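Local coordinates for DNA protection during starvation protein (Agrobacterium tumefaciens, PDB 1O9R), which protects DNA from oxidative damage, without binding it, by oxidising ferrous iron and storing it as ferric mineral inside a hollow twelve-subunit shell, at residues N23-S28 and A118-K123; K94-D99 and D108-R113. All blocks are in the same frame, centred on the assembly; numbering follows the deposited sequence.

Contact 1 of 2, residues N23-S28 and A118-K123; sequences NESLAS and ANMIRK
Ser-28 OG accepts a hydrogen bond from the backbone Lys-92 N of its own chain and lies against the methyl end of Met-120, with 3.7 Å between Ser-28 OG and Met-120 CE. Met-120 leaves its helix with CG anti to the backbone N (chi1 163°) and runs extended as far as the sulfur, which lies 3.7 Å from Ser-28 CB. There the chain bends and turns the methyl onto the hydroxyl. The sulfur also rides over the backbone, with Met-120 SD 4.0 Å from Ser-25 CA. Beside it, Ile-121 sends its CD1 methyl to Ser-25, 3.7 Å from OG, while Phe-140 of helix 134-156 packs on both residues.

The two helices run antiparallel, 164° between directions and 10.5 Å between the axes of the short segments, as neighbours in the ferritin-like four-helix bundle. Another flank of helix 103-130 is tied to a neighbour: Arg-122 NH2 bonds to Asn-119 OD1 at 2.9 Å, nearly straight at 168°, and Asp-9 of a second subunit brings its backbone N to the same oxygen and its carboxylate to Arg-122.

The residues of 118-123 that touch 23-28, Met-120 and Ile-121, are both apolar, and the serine hydroxyls they meet have polar partners within their own chain, since Ser-25 OG bonds to Ile-21 O. With these polar ends already satisfied, the pairing of the two segments rests on van der Waals contact of thioether and methyl groups with small serines.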
loop_
_atom_site.group_PDB
_atom_site.type_symbol
_atom_site.label_atom_id
_atom_site.label_comp_id
_atom_site.label_asym_id
_atom_site.label_seq_id
_atom_site.Cartn_x
_atom_site.Cartn_y
_atom_site.Cartn_z
ATOM N N ASN A 23 -11.428 28.393 -20.841
ATOM C CA ASN A 23 -12.225 27.515 -21.714
ATOM C C ASN A 23 -11.529 27.319 -23.047
ATOM O O ASN A 23 -11.726 26.250 -23.655
ATOM C CB ASN A 23 -13.625 28.128 -21.891
ATOM C CG ASN A 23 -14.613 27.615 -20.873
ATOM O OD1 ASN A 23 -14.506 26.456 -20.403
ATOM N ND2 ASN A 23 -15.618 28.387 -20.471
ATOM N N GLU A 24 -10.831 28.348 -23.553
ATOM C CA GLU A 24 -10.124 28.090 -24.819
ATOM C C GLU A 24 -9.080 27.011 -24.687
ATOM O O GLU A 24 -8.960 26.046 -25.476
ATOM C CB GLU A 24 -9.492 29.443 -25.226
ATOM C CG GLU A 24 -8.676 29.265 -26.523
ATOM C CD GLU A 24 -7.878 30.538 -26.802
ATOM O OE1 GLU A 24 -6.930 30.857 -26.087
ATOM O OE2 GLU A 24 -8.302 31.162 -27.787
ATOM N N SER A 25 -8.268 27.091 -23.616
ATOM C CA SER A 25 -7.268 26.062 -23.355
ATOM C C SER A 25 -7.909 24.696 -23.090
ATOM O O SER A 25 -7.344 23.699 -23.573
ATOM C CB SER A 25 -6.468 26.441 -22.097
ATOM O OG SER A 25 -5.650 27.586 -22.359
ATOM N N LEU A 26 -9.030 24.656 -22.376
ATOM C CA LEU A 26 -9.647 23.364 -22.075
ATOM C C LEU A 26 -9.969 22.599 -23.339
ATOM O O LEU A 26 -9.791 21.394 -23.407
ATOM C CB LEU A 26 -10.925 23.645 -21.265
ATOM C CG LEU A 26 -11.768 22.406 -20.886
ATOM C CD1 LEU A 26 -10.920 21.486 -20.004
ATOM C CD2 LEU A 26 -13.041 22.845 -20.163
ATOM N N ALA A 27 -10.465 23.317 -24.357
ATOM C CA ALA A 27 -10.891 22.596 -25.593
ATOM C C ALA A 27 -9.680 21.953 -26.275
ATOM O O ALA A 27 -9.792 20.803 -26.752
ATOM C CB ALA A 27 -11.535 23.603 -26.582
ATOM N N SER A 28 -8.560 22.649 -26.370
ATOM C CA SER A 28 -7.381 22.026 -27.005
ATOM C C SER A 28 -6.759 20.951 -26.155
ATOM O O SER A 28 -6.166 20.014 -26.699
ATOM C CB SER A 28 -6.357 23.104 -27.373
ATOM O OG SER A 28 -6.828 23.879 -28.489
ATOM N N ALA A 118 1.483 23.109 -25.690
ATOM C CA ALA A 118 2.501 23.609 -24.746
ATOM C C ALA A 118 2.595 25.141 -24.937
ATOM O O ALA A 118 2.747 25.837 -23.928
ATOM C CB ALA A 118 3.820 22.908 -25.006
ATOM N N ASN A 119 2.667 25.554 -26.211
ATOM C CA ASN A 119 2.886 26.994 -26.416
ATOM C C ASN A 119 1.653 27.816 -26.142
ATOM O O ASN A 119 1.749 28.937 -25.606
ATOM C CB ASN A 119 3.347 27.148 -27.894
ATOM C CG ASN A 119 4.736 26.590 -28.097
ATOM O OD1 ASN A 119 5.576 26.452 -27.203
ATOM N ND2 ASN A 119 5.109 26.249 -29.340
ATOM N N MET A 120 0.460 27.219 -26.300
ATOM C CA MET A 120 -0.748 27.920 -25.904
ATOM C C MET A 120 -0.769 28.114 -24.373
ATOM O O MET A 120 -1.178 29.193 -23.881
ATOM C CB MET A 120 -1.962 27.073 -26.260
ATOM C CG MET A 120 -3.311 27.332 -25.670
ATOM S SD MET A 120 -4.610 26.273 -26.403
ATOM C CE MET A 120 -3.740 25.952 -28.018
ATOM N N ILE A 121 -0.402 27.065 -23.639
ATOM C CA ILE A 121 -0.454 27.161 -22.166
ATOM C C ILE A 121 0.651 28.061 -21.691
ATOM O O ILE A 121 0.404 28.789 -20.696
ATOM C CB ILE A 121 -0.284 25.719 -21.625
ATOM C CG1 ILE A 121 -1.505 24.849 -21.974
ATOM C CG2 ILE A 121 -0.021 25.773 -20.128
ATOM C CD1 ILE A 121 -2.862 25.307 -21.500
ATOM N N ARG A 122 1.815 28.148 -22.339
ATOM C CA ARG A 122 2.859 29.083 -21.975
ATOM C C ARG A 122 2.332 30.526 -22.038
ATOM O O ARG A 122 2.545 31.358 -21.150
ATOM C CB ARG A 122 4.064 28.910 -22.923
ATOM C CG ARG A 122 5.357 29.615 -22.560
ATOM C CD ARG A 122 6.530 29.425 -23.553
ATOM N NE ARG A 122 6.458 28.213 -24.370
ATOM C CZ ARG A 122 6.676 27.017 -23.784
ATOM N NH1 ARG A 122 7.143 26.921 -22.526
ATOM N NH2 ARG A 122 6.487 25.907 -24.486
ATOM N N LYS A 123 1.599 30.845 -23.144
ATOM C CA LYS A 123 1.013 32.197 -23.269
ATOM C C LYS A 123 -0.089 32.411 -22.242
ATOM O O LYS A 123 -0.258 33.516 -21.715
ATOM C CB LYS A 123 0.445 32.314 -24.711
ATOM C CG LYS A 123 -0.169 33.724 -24.921
ATOM C CD LYS A 123 -0.459 33.883 -26.422
ATOM C CE LYS A 123 -0.921 35.328 -26.653
ATOM N NZ LYS A 123 -2.313 35.562 -26.197
#

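Contact 2 of 2, residues K94-D99 and D108-R113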
loop_
_atom_site.group_PDB
_atom_site.type_symbol
_atom_site.label_atom_id
_atom_site.label_comp_id
_atom_site.label_asym_id
_atom_site.label_seq_id
_atom_site.Cartn_x
_atom_site.Cartn_y
_atom_site.Cartn_z
ATOM N N LYS A 94 -5.339 20.717 -35.533
ATOM C CA LYS A 94 -5.843 20.142 -36.787
ATOM C C LYS A 94 -6.223 18.676 -36.527
ATOM O O LYS A 94 -5.586 17.991 -35.710
ATOM C CB LYS A 94 -4.680 20.088 -37.777
ATOM C CG LYS A 94 -3.265 20.302 -37.474
ATOM C CD LYS A 94 -2.564 19.832 -36.210
ATOM C CE LYS A 94 -2.532 20.914 -35.157
ATOM N NZ LYS A 94 -2.584 20.571 -33.746
ATOM N N ALA A 95 -7.235 18.215 -37.251
ATOM C CA ALA A 95 -7.659 16.821 -37.139
ATOM C C ALA A 95 -6.497 15.856 -37.269
ATOM O O ALA A 95 -5.583 15.906 -38.107
ATOM C CB ALA A 95 -8.655 16.532 -38.293
ATOM N N TYR A 96 -6.522 14.870 -36.323
ATOM C CA TYR A 96 -5.441 13.890 -36.305
ATOM C C TYR A 96 -5.670 12.861 -37.401
ATOM O O TYR A 96 -6.775 12.337 -37.594
ATOM C CB TYR A 96 -5.458 13.184 -34.894
ATOM C CG TYR A 96 -4.180 12.428 -34.640
ATOM C CD1 TYR A 96 -3.027 13.075 -34.150
ATOM C CD2 TYR A 96 -4.092 11.066 -34.917
ATOM C CE1 TYR A 96 -1.840 12.419 -33.924
ATOM C CE2 TYR A 96 -2.880 10.405 -34.702
ATOM C CZ TYR A 96 -1.768 11.054 -34.207
ATOM O OH TYR A 96 -0.569 10.433 -33.983
ATOM N N PRO A 97 -4.600 12.498 -38.110
ATOM C CA PRO A 97 -4.777 11.522 -39.214
ATOM C C PRO A 97 -5.125 10.127 -38.740
ATOM O O PRO A 97 -4.430 9.618 -37.846
ATOM C CB PRO A 97 -3.468 11.605 -39.957
ATOM C CG PRO A 97 -2.443 12.042 -38.939
ATOM C CD PRO A 97 -3.230 12.998 -38.033
ATOM N N THR A 98 -6.130 9.520 -39.331
ATOM C CA THR A 98 -6.519 8.159 -38.883
ATOM C C THR A 98 -5.882 7.087 -39.728
ATOM O O THR A 98 -6.186 5.899 -39.521
ATOM C CB THR A 98 -8.050 8.030 -38.886
ATOM O OG1 THR A 98 -8.591 8.326 -40.180
ATOM C CG2 THR A 98 -8.652 9.013 -37.906
ATOM N N ASP A 99 -5.077 7.456 -40.698
ATOM C CA ASP A 99 -4.475 6.505 -41.602
ATOM C C ASP A 99 -2.970 6.430 -41.491
ATOM O O ASP A 99 -2.249 5.966 -42.363
ATOM C CB ASP A 99 -4.876 6.829 -43.058
ATOM C CG ASP A 99 -4.338 8.170 -43.477
ATOM O OD1 ASP A 99 -4.397 8.435 -44.713
ATOM O OD2 ASP A 99 -3.878 8.971 -42.636
ATOM N N ASP A 108 5.646 12.367 -35.153
ATOM C CA ASP A 108 5.646 13.746 -35.710
ATOM C C ASP A 108 4.304 14.410 -35.541
ATOM O O ASP A 108 4.267 15.621 -35.267
ATOM C CB ASP A 108 5.967 13.602 -37.235
ATOM C CG ASP A 108 7.422 13.335 -37.509
ATOM O OD1 ASP A 108 7.670 12.786 -38.632
ATOM O OD2 ASP A 108 8.324 13.652 -36.710
ATOM N N ALA A 109 3.189 13.700 -35.676
ATOM C CA ALA A 109 1.853 14.244 -35.529
ATOM C C ALA A 109 1.578 14.704 -34.066
ATOM O O ALA A 109 0.991 15.759 -33.815
ATOM C CB ALA A 109 0.794 13.259 -36.047
ATOM N N LEU A 110 2.086 13.859 -33.160
ATOM C CA LEU A 110 1.948 14.215 -31.740
ATOM C C LEU A 110 2.818 15.423 -31.395
ATOM O O LEU A 110 2.372 16.291 -30.641
ATOM C CB LEU A 110 2.385 13.002 -30.881
ATOM C CG LEU A 110 1.412 11.829 -30.897
ATOM C CD1 LEU A 110 2.119 10.591 -30.386
ATOM C CD2 LEU A 110 0.156 12.152 -30.080
ATOM N N ILE A 111 4.034 15.463 -31.905
ATOM C CA ILE A 111 4.935 16.604 -31.608
ATOM C C ILE A 111 4.303 17.914 -32.071
ATOM O O ILE A 111 4.334 18.915 -31.387
ATOM C CB ILE A 111 6.296 16.389 -32.249
ATOM C CG1 ILE A 111 7.064 15.295 -31.468
ATOM C CG2 ILE A 111 7.130 17.687 -32.304
ATOM C CD1 ILE A 111 8.224 14.667 -32.221
ATOM N N GLU A 112 3.633 17.891 -33.265
ATOM C CA GLU A 112 3.022 19.144 -33.698
ATOM C C GLU A 112 1.942 19.614 -32.723
ATOM O O GLU A 112 1.855 20.810 -32.435
ATOM C CB GLU A 112 2.438 19.010 -35.117
ATOM C CG GLU A 112 3.485 18.888 -36.214
ATOM C CD GLU A 112 2.881 18.932 -37.620
ATOM O OE1 GLU A 112 1.633 19.038 -37.808
ATOM O OE2 GLU A 112 3.740 18.872 -38.535
ATOM N N ARG A 113 1.127 18.666 -32.266
ATOM C CA ARG A 113 -0.043 19.047 -31.428
ATOM C C ARG A 113 0.421 19.362 -30.025
ATOM O O ARG A 113 -0.145 20.256 -29.394
ATOM C CB ARG A 113 -1.147 17.981 -31.580
ATOM C CG ARG A 113 -1.722 18.046 -33.022
ATOM C CD ARG A 113 -2.529 16.778 -33.321
ATOM N NE ARG A 113 -3.096 16.873 -34.691
ATOM C CZ ARG A 113 -2.373 16.645 -35.784
ATOM N NH1 ARG A 113 -1.107 16.332 -35.791
ATOM N NH2 ARG A 113 -2.959 16.775 -37.024
#
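Arg-113 reaches from its helix to the backbone carbonyl of Lys-94 and takes that oxygen side-on with two nitrogens. NE makes the straighter bond, 2.9 Å from Lys-94 O at 154°, while NH2 sits 3.2 Å from Lys-94 O, well above the carbonyl plane. NH2 also makes a weak bond to Ala-95 O. The third nitrogen turns back to its own helix, with NH1 2.9 Å from Ala-109 O, so the guanidinium is pinned along its edge at two places and its rotation is fixed.

Tyr-96 closes the tight side. Its CD1 lies over one guanidinium face, with the two planes 73° apart, and its CE1 touches Ala-109 CB at 3.5 Å. Having CG anti to the backbone N (chi1 -165°) carries the ring inward, where OH passes 3.9 Å from Leu-110 CG and bonds to His-106. In the Dps version of the ferritin-like bundle, the connection between the second and third long helices carries a short helix, here 84-90. Residues 94-99 lead on from it, and Tyr-96 packs them down on helix 12-42 through Val-35, Gln-38 and Ala-39.

Partly exposed Lys-94 bends its tail over the other guanidinium face, but its end is modelled too close to Arg-113 and its placement is doubtful; as modelled, it pairs with Glu-116. Looseness is confined to exposed Glu-112, which only skirts the loop.

How the contacts relate
Helix 103-130 serves both contacts, offering residues 108-113 to contact 2 and, nearly three turns further on, residues 118-123 to contact 1. The centres lie about 17 Å apart, and the nearest atoms about 5 Å, without touching. Along the chain the order is 23-28, 94-99, 108-113, 118-123, so contact 2 falls wholly between the two halves of contact 1. Contact 1 pairs two long helices of the bundle across a wide sequence gap; contact 2 lays the incoming connection on the helix it leads into, with Tyr-96 also touching helix 12-42. That helix carries the iron ligand His-40, about 7 Å from Leu-110, side chain to side chain.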